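Aminodeoxyfutalosine deaminase (Deinococcus radiodurans, PDB 2IMR) catalyses the zinc-dependent deamination of aminodeoxyfutalosine to futalosine in menaquinone biosynthesis, and acts more weakly on adenosine and related nucleosides. Local coordinates at residues 97-101 / 237-241; 242-246 / 331-335; 322-328 / 348-354; 336-340 / 374-378. One frame throughout, in Å; residues are numbered along the deposited sequence.

Contact 1. Residues 97-101 / 237-241; sequences NAHTH and LQIHV. With ZN (zinc ion), chain B.
Gln238, His240 and His99 carry this contact, and a zinc ion sits between the imidazoles of the two histidines and that of His101. His99 lies with CG anti to its own backbone N (chi1 -175°), which carries the ring across to strand 238-241 and lets its two nitrogens do different work. His99 NE2 binds the zinc at 2.1 Å. His99 ND1 donates to Gln238 OE1 over 2.6 Å, a nearly straight bond close to the imidazole plane. The amide is gripped at its other end too, Gln238 NE2 donating to Ala98 O at 3.0 Å. With a lysine in place of Gln238 the OE1 acceptor is gone, and the His99 ring would probably be freer to turn about its bond to zinc. His240 arrives at about a right angle to His99, the planes 85° apart, and places NE2 2.1 Å from the zinc; its ND1 is held by the carbonyl of His213. His101 NE2 is also 2.1 Å from zinc, its ring meeting that of His240 rim to rim. A water 1.8 Å from the zinc is a further ligand. The ND1-H donated to Gln238 is consistent with His99 NE2 offering its lone pair to the metal, Gln238 acting as a second-shell residue fixing that ligand's rotation.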
loop_
_atom_site.group_PDB
_atom_site.type_symbol
_atom_site.label_atom_id
_atom_site.label_comp_id
_atom_site.label_asym_id
_atom_site.label_seq_id
_atom_site.Cartn_x
_atom_site.Cartn_y
_atom_site.Cartn_z
ATOM N N ASN A 97 6.637 1.110 -2.554
ATOM C CA ASN A 97 5.865 -0.047 -2.126
ATOM C C ASN A 97 5.026 0.540 -1.011
ATOM O O ASN A 97 5.456 0.584 0.147
ATOM C CB ASN A 97 6.764 -1.147 -1.570
ATOM C CG ASN A 97 6.009 -2.444 -1.349
ATOM O OD1 ASN A 97 4.796 -2.432 -1.137
ATOM N ND2 ASN A 97 6.721 -3.562 -1.382
ATOM N N ALA A 98 3.833 0.997 -1.379
ATOM C CA ALA A 98 2.916 1.668 -0.462
ATOM C C ALA A 98 2.267 0.825 0.623
ATOM O O ALA A 98 1.604 1.365 1.510
ATOM C CB ALA A 98 1.837 2.399 -1.269
ATOM N N HIS A 99 2.425 -0.490 0.551
ATOM C CA HIS A 99 1.864 -1.341 1.587
ATOM C C HIS A 99 2.511 -2.710 1.654
ATOM O O HIS A 99 2.460 -3.485 0.698
ATOM C CB HIS A 99 0.355 -1.541 1.404
ATOM C CG HIS A 99 -0.280 -2.318 2.520
ATOM N ND1 HIS A 99 -0.672 -1.732 3.705
ATOM C CD2 HIS A 99 -0.521 -3.644 2.658
ATOM C CE1 HIS A 99 -1.129 -2.663 4.525
ATOM N NE2 HIS A 99 -1.045 -3.833 3.914
ATOM N N THR A 100 3.120 -2.993 2.799
ATOM C CA THR A 100 3.721 -4.292 3.045
ATOM C C THR A 100 3.841 -4.485 4.551
ATOM O O THR A 100 3.549 -3.573 5.335
ATOM C CB THR A 100 5.128 -4.421 2.392
ATOM O OG1 THR A 100 5.603 -5.765 2.556
ATOM C CG2 THR A 100 6.115 -3.459 3.032
ATOM N N HIS A 101 4.230 -5.689 4.950
ATOM C CA HIS A 101 4.448 -6.007 6.356
ATOM C C HIS A 101 5.820 -6.675 6.382
ATOM O O HIS A 101 5.976 -7.763 5.824
ATOM C CB HIS A 101 3.418 -7.018 6.879
ATOM C CG HIS A 101 2.011 -6.506 6.935
ATOM N ND1 HIS A 101 1.314 -6.388 8.120
ATOM C CD2 HIS A 101 1.143 -6.162 5.952
ATOM C CE1 HIS A 101 0.078 -5.997 7.865
ATOM N NE2 HIS A 101 -0.053 -5.853 6.557
ATOM N N LEU A 237 -2.662 7.405 8.407
ATOM C CA LEU A 237 -3.398 6.193 8.740
ATOM C C LEU A 237 -3.517 5.243 7.558
ATOM O O LEU A 237 -3.547 5.669 6.407
ATOM C CB LEU A 237 -4.827 6.539 9.185
ATOM C CG LEU A 237 -5.134 7.182 10.538
ATOM C CD1 LEU A 237 -6.546 7.763 10.501
ATOM C CD2 LEU A 237 -5.010 6.154 11.647
ATOM N N GLN A 238 -3.568 3.950 7.863
ATOM C CA GLN A 238 -3.786 2.909 6.861
ATOM C C GLN A 238 -4.672 1.873 7.537
ATOM O O GLN A 238 -4.380 1.426 8.653
ATOM C CB GLN A 238 -2.480 2.266 6.376
ATOM C CG GLN A 238 -2.021 2.811 5.022
ATOM C CD GLN A 238 -0.940 1.966 4.354
ATOM O OE1 GLN A 238 -1.005 0.738 4.359
ATOM N NE2 GLN A 238 0.044 2.626 3.752
ATOM N N ILE A 239 -5.768 1.526 6.874
ATOM C CA ILE A 239 -6.724 0.545 7.386
ATOM C C ILE A 239 -6.995 -0.472 6.269
ATOM O O ILE A 239 -7.234 -0.080 5.126
ATOM C CB ILE A 239 -8.086 1.215 7.751
ATOM C CG1 ILE A 239 -7.861 2.406 8.684
ATOM C CG2 ILE A 239 -9.018 0.192 8.413
ATOM C CD1 ILE A 239 -9.117 3.225 8.940
ATOM N N HIS A 240 -6.929 -1.765 6.586
ATOM C CA HIS A 240 -7.232 -2.795 5.586
ATOM C C HIS A 240 -8.748 -2.850 5.526
ATOM O O HIS A 240 -9.387 -3.105 6.542
ATOM C CB HIS A 240 -6.736 -4.177 6.016
ATOM C CG HIS A 240 -5.263 -4.253 6.262
ATOM N ND1 HIS A 240 -4.705 -4.035 7.503
ATOM C CD2 HIS A 240 -4.236 -4.567 5.438
ATOM C CE1 HIS A 240 -3.398 -4.216 7.434
ATOM N NE2 HIS A 240 -3.088 -4.540 6.192
ATOM N N VAL A 241 -9.332 -2.640 4.350
ATOM C CA VAL A 241 -10.788 -2.646 4.256
ATOM C C VAL A 241 -11.344 -3.434 3.077
ATOM O O VAL A 241 -10.855 -3.311 1.953
ATOM C CB VAL A 241 -11.330 -1.198 4.171
ATOM C CG1 VAL A 241 -12.858 -1.203 4.134
ATOM C CG2 VAL A 241 -10.827 -0.393 5.362
HETATM ZN ZN ZN B . -1.542 -5.483 5.168
HETATM O O HOH W 1 -2.251 -6.601 3.960
#

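Contact 2. Residues 242-246 / 331-335; sequences AEHPT and HLECG
Cys334 is the residue most enclosed here, lying against the backbone and side chain of Glu243. Its CB sits 3.0 Å from Glu243 O, while SG reaches the aliphatic part of the same residue, 3.6 Å from Glu243 CG. Fully extended from the backbone N outward (chi1 179°, chi2 177°), Glu243 runs past the sulfur and brings its carboxylate to Leu332, whose CD1 lies 3.7 Å from Glu243 OE2; the two side chains cross at a slant. The other carboxylate oxygen, OE1, is hydrogen-bonded to the hydroxyl of Tyr114.

His244 presents the edge of its ring to the 331-335 turn. Leu332 O lies in the ring plane, 3.8 Å from His244 CD2, and Cys334 SG is also at the edge, whereas Glu333 O approaches His244 NE2 obliquely at 3.6 Å. The opposite end of the imidazole turns back on its own chain: His244 ND1 accepts from Thr246 N over 3.2 Å and shares a shorter hydrogen bond with Thr246 OG1. Tyr114 stacks on this ring as well. A leucine in place of His244 would probably leave Thr246 N without its cap and Thr246 OG1 without this partner. Pro245 CD lies over one face of the His244 ring, near its rim, and 3.4 Å from Cys334 O.

Two helix ends therefore meet: an N-cap by His244 opens helix 245-253, and a Schellman motif with Glu333 as its C-prime residue finishes helix 326-331. Glu243, by similarity the proton donor, directly precedes the N-cap residue in the loop following strand 238-241, as expected for an amidohydrolase barrel, where active-site residues follow the C-terminal ends of the strands.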
loop_
_atom_site.group_PDB
_atom_site.type_symbol
_atom_site.label_atom_id
_atom_site.label_comp_id
_atom_site.label_asym_id
_atom_site.label_seq_id
_atom_site.Cartn_x
_atom_site.Cartn_y
_atom_site.Cartn_z
ATOM N N ALA A 242 -12.365 -4.244 3.357
ATOM C CA ALA A 242 -13.047 -5.052 2.345
ATOM C C ALA A 242 -12.117 -5.905 1.478
ATOM O O ALA A 242 -12.311 -6.022 0.261
ATOM C CB ALA A 242 -13.907 -4.147 1.455
ATOM N N GLU A 243 -11.129 -6.525 2.114
ATOM C CA GLU A 243 -10.172 -7.353 1.391
ATOM C C GLU A 243 -10.789 -8.599 0.767
ATOM O O GLU A 243 -10.618 -8.834 -0.425
ATOM C CB GLU A 243 -9.013 -7.758 2.310
ATOM C CG GLU A 243 -7.983 -8.654 1.616
ATOM C CD GLU A 243 -6.808 -9.000 2.498
ATOM O OE1 GLU A 243 -6.951 -8.920 3.737
ATOM O OE2 GLU A 243 -5.744 -9.371 1.957
ATOM N N HIS A 244 -11.514 -9.384 1.566
ATOM C CA HIS A 244 -12.138 -10.620 1.090
ATOM C C HIS A 244 -13.659 -10.448 0.991
ATOM O O HIS A 244 -14.256 -9.714 1.775
ATOM C CB HIS A 244 -11.781 -11.760 2.058
ATOM C CG HIS A 244 -12.020 -13.132 1.508
ATOM N ND1 HIS A 244 -13.228 -13.783 1.623
ATOM C CD2 HIS A 244 -11.203 -13.974 0.830
ATOM C CE1 HIS A 244 -13.145 -14.968 1.041
ATOM N NE2 HIS A 244 -11.927 -15.106 0.552
ATOM N N PRO A 245 -14.303 -11.108 0.013
ATOM C CA PRO A 245 -15.757 -10.963 -0.112
ATOM C C PRO A 245 -16.553 -11.330 1.139
ATOM O O PRO A 245 -17.625 -10.772 1.378
ATOM C CB PRO A 245 -16.100 -11.853 -1.313
ATOM C CG PRO A 245 -14.990 -12.861 -1.340
ATOM C CD PRO A 245 -13.776 -12.020 -1.018
ATOM N N THR A 246 -16.032 -12.258 1.936
ATOM C CA THR A 246 -16.720 -12.675 3.151
ATOM C C THR A 246 -16.782 -11.562 4.203
ATOM O O THR A 246 -17.549 -11.653 5.166
ATOM C CB THR A 246 -16.068 -13.940 3.756
ATOM O OG1 THR A 246 -14.651 -13.762 3.847
ATOM C CG2 THR A 246 -16.364 -15.157 2.882
ATOM N N HIS A 331 -3.565 -14.386 -4.927
ATOM C CA HIS A 331 -3.205 -15.568 -4.148
ATOM C C HIS A 331 -4.141 -15.847 -2.977
ATOM O O HIS A 331 -4.306 -16.998 -2.573
ATOM C CB HIS A 331 -1.762 -15.463 -3.658
ATOM C CG HIS A 331 -0.756 -15.498 -4.764
ATOM N ND1 HIS A 331 -0.694 -16.532 -5.674
ATOM C CD2 HIS A 331 0.202 -14.616 -5.128
ATOM C CE1 HIS A 331 0.261 -16.285 -6.553
ATOM N NE2 HIS A 331 0.821 -15.128 -6.244
ATOM N N LEU A 332 -4.764 -14.807 -2.438
ATOM C CA LEU A 332 -5.683 -14.990 -1.321
ATOM C C LEU A 332 -7.123 -15.158 -1.796
ATOM O O LEU A 332 -8.050 -15.215 -0.985
ATOM C CB LEU A 332 -5.564 -13.813 -0.339
ATOM C CG LEU A 332 -4.311 -13.899 0.545
ATOM C CD1 LEU A 332 -4.053 -12.577 1.257
ATOM C CD2 LEU A 332 -4.493 -15.026 1.556
ATOM N N GLU A 333 -7.296 -15.245 -3.114
ATOM C CA GLU A 333 -8.608 -15.424 -3.735
ATOM C C GLU A 333 -9.622 -14.418 -3.205
ATOM O O GLU A 333 -10.753 -14.775 -2.863
ATOM C CB GLU A 333 -9.104 -16.857 -3.496
ATOM C CG GLU A 333 -8.018 -17.903 -3.751
ATOM C CD GLU A 333 -8.522 -19.334 -3.695
ATOM O OE1 GLU A 333 -9.403 -19.639 -2.866
ATOM O OE2 GLU A 333 -8.018 -20.163 -4.480
ATOM N N CYS A 334 -9.216 -13.155 -3.160
ATOM C CA CYS A 334 -10.074 -12.085 -2.658
ATOM C C CYS A 334 -10.934 -11.422 -3.709
ATOM O O CYS A 334 -11.826 -10.642 -3.383
ATOM C CB CYS A 334 -9.229 -10.987 -2.027
ATOM S SG CYS A 334 -8.289 -11.504 -0.611
ATOM N N GLY A 335 -10.661 -11.718 -4.970
ATOM C CA GLY A 335 -11.393 -11.061 -6.031
ATOM C C GLY A 335 -10.435 -10.033 -6.604
ATOM O O GLY A 335 -9.258 -10.006 -6.224
#

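Contact 3. Residues 322-328 / 348-354; sequences VVTCPRS and EVALGTD
Val322, Val323 and Thr324 pair in parallel with Val349, Ala350 and Leu351, and this is the tight part of the contact. The backbone bonds alternate from Val322 N to Glu348 O (2.9 Å) through to Gly352 N and Thr324 O (3.0 Å). On one face Val322 CG2 meets Val349 CG2 at 3.8 Å, and Thr324 lies alongside Leu351, its CG2 3.7 Å from Leu351 CD2; Trp339 packs over this face. On the other, Val323 CG2 touches Ala350 CB. At Gly352 the packing allows little more than hydrogen, since any CB would be tight against Val323 CG1 and Cys325 SG.

Beyond Gly352 the chains part and contacts become sparser. A water bridges the two segments, accepting from Ser328 N and donating to Thr353 O (2.7 Å). Arg327 only brushes Thr353 CG2 with the edge of its guanidinium, its charge being paired with Glu366 and Glu367. Past the water, Ser328 OG, also hydrogen-bonded to Ser358 OG, donates to Asp354 OD2 at 2.7 Å, meeting it on the anti side, 20° out of the carboxylate plane. Asp354 is a zinc-site residue, and the bond from Ser328 holds OD2 and so limits how its carboxylate can turn.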
loop_
_atom_site.group_PDB
_atom_site.type_symbol
_atom_site.label_atom_id
_atom_site.label_comp_id
_atom_site.label_asym_id
_atom_site.label_seq_id
_atom_site.Cartn_x
_atom_site.Cartn_y
_atom_site.Cartn_z
ATOM N N VAL A 322 -6.218 5.056 -1.821
ATOM C CA VAL A 322 -6.326 3.615 -1.629
ATOM C C VAL A 322 -5.085 2.910 -2.155
ATOM O O VAL A 322 -4.465 3.361 -3.119
ATOM C CB VAL A 322 -7.566 3.033 -2.357
ATOM C CG1 VAL A 322 -8.837 3.649 -1.793
ATOM C CG2 VAL A 322 -7.469 3.284 -3.854
ATOM N N VAL A 323 -4.710 1.809 -1.510
ATOM C CA VAL A 323 -3.556 1.042 -1.962
ATOM C C VAL A 323 -4.033 -0.336 -2.394
ATOM O O VAL A 323 -4.737 -1.016 -1.649
ATOM C CB VAL A 323 -2.497 0.867 -0.849
ATOM C CG1 VAL A 323 -1.300 0.081 -1.396
ATOM C CG2 VAL A 323 -2.046 2.222 -0.334
ATOM N N THR A 324 -3.672 -0.744 -3.606
ATOM C CA THR A 324 -4.069 -2.058 -4.089
ATOM C C THR A 324 -2.814 -2.936 -4.153
ATOM O O THR A 324 -1.732 -2.445 -4.469
ATOM C CB THR A 324 -4.758 -1.956 -5.482
ATOM O OG1 THR A 324 -5.131 -3.262 -5.945
ATOM C CG2 THR A 324 -3.835 -1.310 -6.499
ATOM N N CYS A 325 -2.967 -4.219 -3.813
ATOM C CA CYS A 325 -1.876 -5.200 -3.824
ATOM C C CYS A 325 -2.348 -6.336 -4.739
ATOM O O CYS A 325 -2.893 -7.341 -4.282
ATOM C CB CYS A 325 -1.624 -5.731 -2.400
ATOM S SG CYS A 325 -1.269 -4.448 -1.144
ATOM N N PRO A 326 -2.144 -6.181 -6.056
ATOM C CA PRO A 326 -2.543 -7.152 -7.081
ATOM C C PRO A 326 -2.258 -8.629 -6.822
ATOM O O PRO A 326 -3.181 -9.429 -6.690
ATOM C CB PRO A 326 -1.840 -6.634 -8.333
ATOM C CG PRO A 326 -1.825 -5.165 -8.113
ATOM C CD PRO A 326 -1.405 -5.067 -6.668
ATOM N N ARG A 327 -0.988 -9.002 -6.759
ATOM C CA ARG A 327 -0.662 -10.403 -6.546
ATOM C C ARG A 327 -1.253 -10.969 -5.266
ATOM O O ARG A 327 -1.801 -12.070 -5.267
ATOM C CB ARG A 327 0.853 -10.595 -6.575
ATOM C CG ARG A 327 1.424 -10.367 -7.963
ATOM C CD ARG A 327 2.927 -10.571 -7.987
ATOM N NE ARG A 327 3.614 -9.613 -7.129
ATOM C CZ ARG A 327 4.935 -9.554 -6.994
ATOM N NH1 ARG A 327 5.713 -10.401 -7.663
ATOM N NH2 ARG A 327 5.477 -8.650 -6.191
ATOM N N SER A 328 -1.150 -10.214 -4.176
ATOM C CA SER A 328 -1.693 -10.668 -2.907
ATOM C C SER A 328 -3.179 -11.002 -3.025
ATOM O O SER A 328 -3.621 -12.049 -2.552
ATOM C CB SER A 328 -1.494 -9.600 -1.825
ATOM O OG SER A 328 -2.033 -10.038 -0.590
ATOM N N GLU A 348 -7.299 8.571 -5.675
ATOM C CA GLU A 348 -5.860 8.367 -5.814
ATOM C C GLU A 348 -5.530 6.916 -5.467
ATOM O O GLU A 348 -5.865 6.436 -4.382
ATOM C CB GLU A 348 -5.104 9.308 -4.871
ATOM C CG GLU A 348 -3.584 9.156 -4.895
ATOM C CD GLU A 348 -2.967 9.570 -6.216
ATOM O OE1 GLU A 348 -3.238 8.906 -7.240
ATOM O OE2 GLU A 348 -2.205 10.562 -6.230
ATOM N N VAL A 349 -4.872 6.226 -6.391
ATOM C CA VAL A 349 -4.512 4.827 -6.193
ATOM C C VAL A 349 -2.999 4.637 -6.132
ATOM O O VAL A 349 -2.256 5.222 -6.920
ATOM C CB VAL A 349 -5.076 3.952 -7.337
ATOM C CG1 VAL A 349 -4.717 2.486 -7.111
ATOM C CG2 VAL A 349 -6.587 4.115 -7.414
ATOM N N ALA A 350 -2.555 3.828 -5.176
ATOM C CA ALA A 350 -1.140 3.527 -5.002
ATOM C C ALA A 350 -0.983 2.009 -5.055
ATOM O O ALA A 350 -1.958 1.270 -4.899
ATOM C CB ALA A 350 -0.650 4.059 -3.659
ATOM N N LEU A 351 0.242 1.548 -5.273
ATOM C CA LEU A 351 0.515 0.122 -5.346
ATOM C C LEU A 351 1.368 -0.403 -4.196
ATOM O O LEU A 351 2.280 0.270 -3.717
ATOM C CB LEU A 351 1.213 -0.204 -6.667
ATOM C CG LEU A 351 0.333 -0.278 -7.911
ATOM C CD1 LEU A 351 1.196 -0.161 -9.161
ATOM C CD2 LEU A 351 -0.432 -1.590 -7.908
ATOM N N GLY A 352 1.054 -1.622 -3.772
ATOM C CA GLY A 352 1.797 -2.275 -2.707
ATOM C C GLY A 352 1.918 -3.743 -3.085
ATOM O O GLY A 352 1.226 -4.202 -3.989
ATOM N N THR A 353 2.794 -4.481 -2.408
ATOM C CA THR A 353 2.970 -5.900 -2.688
ATOM C C THR A 353 2.381 -6.713 -1.544
ATOM O O THR A 353 2.173 -7.919 -1.670
ATOM C CB THR A 353 4.467 -6.281 -2.771
ATOM O OG1 THR A 353 5.089 -5.999 -1.509
ATOM C CG2 THR A 353 5.175 -5.493 -3.867
ATOM N N ASP A 354 2.109 -6.033 -0.431
ATOM C CA ASP A 354 1.616 -6.683 0.780
ATOM C C ASP A 354 2.843 -7.476 1.254
ATOM O O ASP A 354 3.904 -7.376 0.644
ATOM C CB ASP A 354 0.452 -7.626 0.464
ATOM C CG ASP A 354 -0.512 -7.764 1.619
ATOM O OD1 ASP A 354 -0.171 -7.333 2.736
ATOM O OD2 ASP A 354 -1.611 -8.314 1.411
HETATM O O HOH W 2 0.689 -8.031 -3.895
#

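Contact 4. Residues 336-340 / 374-378; sequences TFDWP and LYPGL
Tyr375 drives its ring between the two segments, and its hydroxyl, OH, donates to Phe337 O at 2.6 Å, the donor tilted 24° from the carbonyl plane. Round that bond, Tyr375 OH also touches Phe337 CB (3.6 Å) and Thr336 CG2 (3.7 Å). Trp339 CB stands over the centre of the phenol ring of Tyr375, 3.8 Å from its centroid, in a CH-pi contact, and the indole then turns an edge to the same ring, with planes 71° apart. The opposite face of the phenol is covered by Leu374 CB from its own segment, while Pro340 CD comes in obliquely, 3.7 Å from Tyr375 CD2.

The indole face is used in turn by Leu378. A first torsion of -167° swings its CG away from the backbone N and brings Leu378 CD2 over the five-membered ring of Trp339, 3.7 Å from that ring's centroid.

Further out, the type I turn from Tyr375 to Leu378, closed by Leu378 N on Tyr375 O, joins the two residues that grip Trp339. Asp338, the N-cap of helix 339-344, bonds through OD1 to Ala341 N and fixes the start of the helix carrying Trp339 and Pro340. The indole also packs on Val382, Leu383 and Ala386 of helix 380-395. This is outer-layer packing of a TIM-type barrel: helix 339-344, covering strands 322-324 and 349-351, is joined to the turn between helices 365-374 and 380-395.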
loop_
_atom_site.group_PDB
_atom_site.type_symbol
_atom_site.label_atom_id
_atom_site.label_comp_id
_atom_site.label_asym_id
_atom_site.label_seq_id
_atom_site.Cartn_x
_atom_site.Cartn_y
_atom_site.Cartn_z
ATOM N N THR A 336 -10.916 -9.170 -7.493
ATOM C CA THR A 336 -10.042 -8.184 -8.114
ATOM C C THR A 336 -10.463 -6.737 -7.862
ATOM O O THR A 336 -11.622 -6.382 -8.051
ATOM C CB THR A 336 -9.967 -8.427 -9.641
ATOM O OG1 THR A 336 -9.529 -9.770 -9.885
ATOM C CG2 THR A 336 -8.995 -7.461 -10.300
ATOM N N PHE A 337 -9.506 -5.924 -7.416
ATOM C CA PHE A 337 -9.714 -4.498 -7.151
ATOM C C PHE A 337 -10.212 -3.855 -8.445
ATOM O O PHE A 337 -9.611 -4.038 -9.500
ATOM C CB PHE A 337 -8.379 -3.865 -6.735
ATOM C CG PHE A 337 -8.412 -2.366 -6.602
ATOM C CD1 PHE A 337 -9.124 -1.755 -5.573
ATOM C CD2 PHE A 337 -7.690 -1.563 -7.488
ATOM C CE1 PHE A 337 -9.115 -0.374 -5.423
ATOM C CE2 PHE A 337 -7.674 -0.180 -7.347
ATOM C CZ PHE A 337 -8.389 0.420 -6.309
ATOM N N ASP A 338 -11.303 -3.100 -8.364
ATOM C CA ASP A 338 -11.850 -2.452 -9.555
ATOM C C ASP A 338 -11.123 -1.134 -9.806
ATOM O O ASP A 338 -11.651 -0.060 -9.530
ATOM C CB ASP A 338 -13.350 -2.187 -9.374
ATOM C CG ASP A 338 -14.054 -1.923 -10.693
ATOM O OD1 ASP A 338 -13.373 -1.509 -11.653
ATOM O OD2 ASP A 338 -15.282 -2.122 -10.766
ATOM N N TRP A 339 -9.904 -1.211 -10.328
ATOM C CA TRP A 339 -9.136 0.000 -10.572
ATOM C C TRP A 339 -9.864 0.968 -11.508
ATOM O O TRP A 339 -9.955 2.163 -11.224
ATOM C CB TRP A 339 -7.759 -0.343 -11.153
ATOM C CG TRP A 339 -6.750 0.765 -11.011
ATOM C CD1 TRP A 339 -6.969 2.105 -11.168
ATOM C CD2 TRP A 339 -5.352 0.617 -10.736
ATOM N NE1 TRP A 339 -5.794 2.800 -11.013
ATOM C CE2 TRP A 339 -4.786 1.911 -10.746
ATOM C CE3 TRP A 339 -4.523 -0.484 -10.485
ATOM C CZ2 TRP A 339 -3.425 2.135 -10.514
ATOM C CZ3 TRP A 339 -3.169 -0.265 -10.256
ATOM C CH2 TRP A 339 -2.634 1.037 -10.271
ATOM N N PRO A 340 -10.390 0.472 -12.637
ATOM C CA PRO A 340 -11.082 1.421 -13.519
ATOM C C PRO A 340 -12.203 2.214 -12.843
ATOM O O PRO A 340 -12.382 3.404 -13.123
ATOM C CB PRO A 340 -11.573 0.546 -14.678
ATOM C CG PRO A 340 -11.513 -0.858 -14.147
ATOM C CD PRO A 340 -10.316 -0.865 -13.245
ATOM N N LEU A 374 -4.334 -7.547 -15.373
ATOM C CA LEU A 374 -5.659 -7.463 -14.757
ATOM C C LEU A 374 -6.566 -6.443 -15.431
ATOM O O LEU A 374 -7.776 -6.650 -15.539
ATOM C CB LEU A 374 -5.549 -7.066 -13.280
ATOM C CG LEU A 374 -4.912 -8.016 -12.273
ATOM C CD1 LEU A 374 -4.829 -7.307 -10.912
ATOM C CD2 LEU A 374 -5.737 -9.288 -12.163
ATOM N N TYR A 375 -5.987 -5.331 -15.869
ATOM C CA TYR A 375 -6.777 -4.265 -16.468
ATOM C C TYR A 375 -6.392 -3.939 -17.906
ATOM O O TYR A 375 -5.770 -2.909 -18.180
ATOM C CB TYR A 375 -6.662 -3.019 -15.590
ATOM C CG TYR A 375 -6.780 -3.336 -14.108
ATOM C CD1 TYR A 375 -5.663 -3.294 -13.273
ATOM C CD2 TYR A 375 -8.002 -3.712 -13.556
ATOM C CE1 TYR A 375 -5.763 -3.625 -11.921
ATOM C CE2 TYR A 375 -8.114 -4.041 -12.208
ATOM C CZ TYR A 375 -6.993 -3.998 -11.400
ATOM O OH TYR A 375 -7.104 -4.344 -10.073
ATOM N N PRO A 376 -6.789 -4.805 -18.852
ATOM C CA PRO A 376 -6.484 -4.616 -20.274
ATOM C C PRO A 376 -6.924 -3.279 -20.863
ATOM O O PRO A 376 -6.255 -2.733 -21.735
ATOM C CB PRO A 376 -7.175 -5.806 -20.936
ATOM C CG PRO A 376 -8.339 -6.071 -20.028
ATOM C CD PRO A 376 -7.702 -5.945 -18.661
ATOM N N GLY A 377 -8.046 -2.747 -20.386
ATOM C CA GLY A 377 -8.527 -1.480 -20.914
ATOM C C GLY A 377 -7.953 -0.259 -20.221
ATOM O O GLY A 377 -8.119 0.869 -20.693
ATOM N N LEU A 378 -7.271 -0.477 -19.102
ATOM C CA LEU A 378 -6.691 0.621 -18.342
ATOM C C LEU A 378 -5.378 1.113 -18.951
ATOM O O LEU A 378 -4.487 0.324 -19.267
ATOM C CB LEU A 378 -6.463 0.176 -16.897
ATOM C CG LEU A 378 -6.141 1.261 -15.868
ATOM C CD1 LEU A 378 -7.303 2.244 -15.786
ATOM C CD2 LEU A 378 -5.897 0.615 -14.512
#

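In the fold
Contacts 1 and 3 form the centre, about 8 Å apart between centres: Ala98 N lies 2.9 Å from Leu351 O and His99 O 2.8 Å from Asp354 N, so segment 97-101 is tied directly to segment 348-354. Together they bring the Asp354 side chain about 3 Å from the zinc held in contact 1. Contact 2 continues from strand 238-241 and places the Glu243 side chain about 7 Å from the metal and about 4 Å from Asp354, side chain to side chain. Contact 4 stands outside, its Phe337 side chain about 14 Å from the zinc; it reaches contact 3 by packing, with Trp339 CZ2 3.7 Å from Val349 CG1.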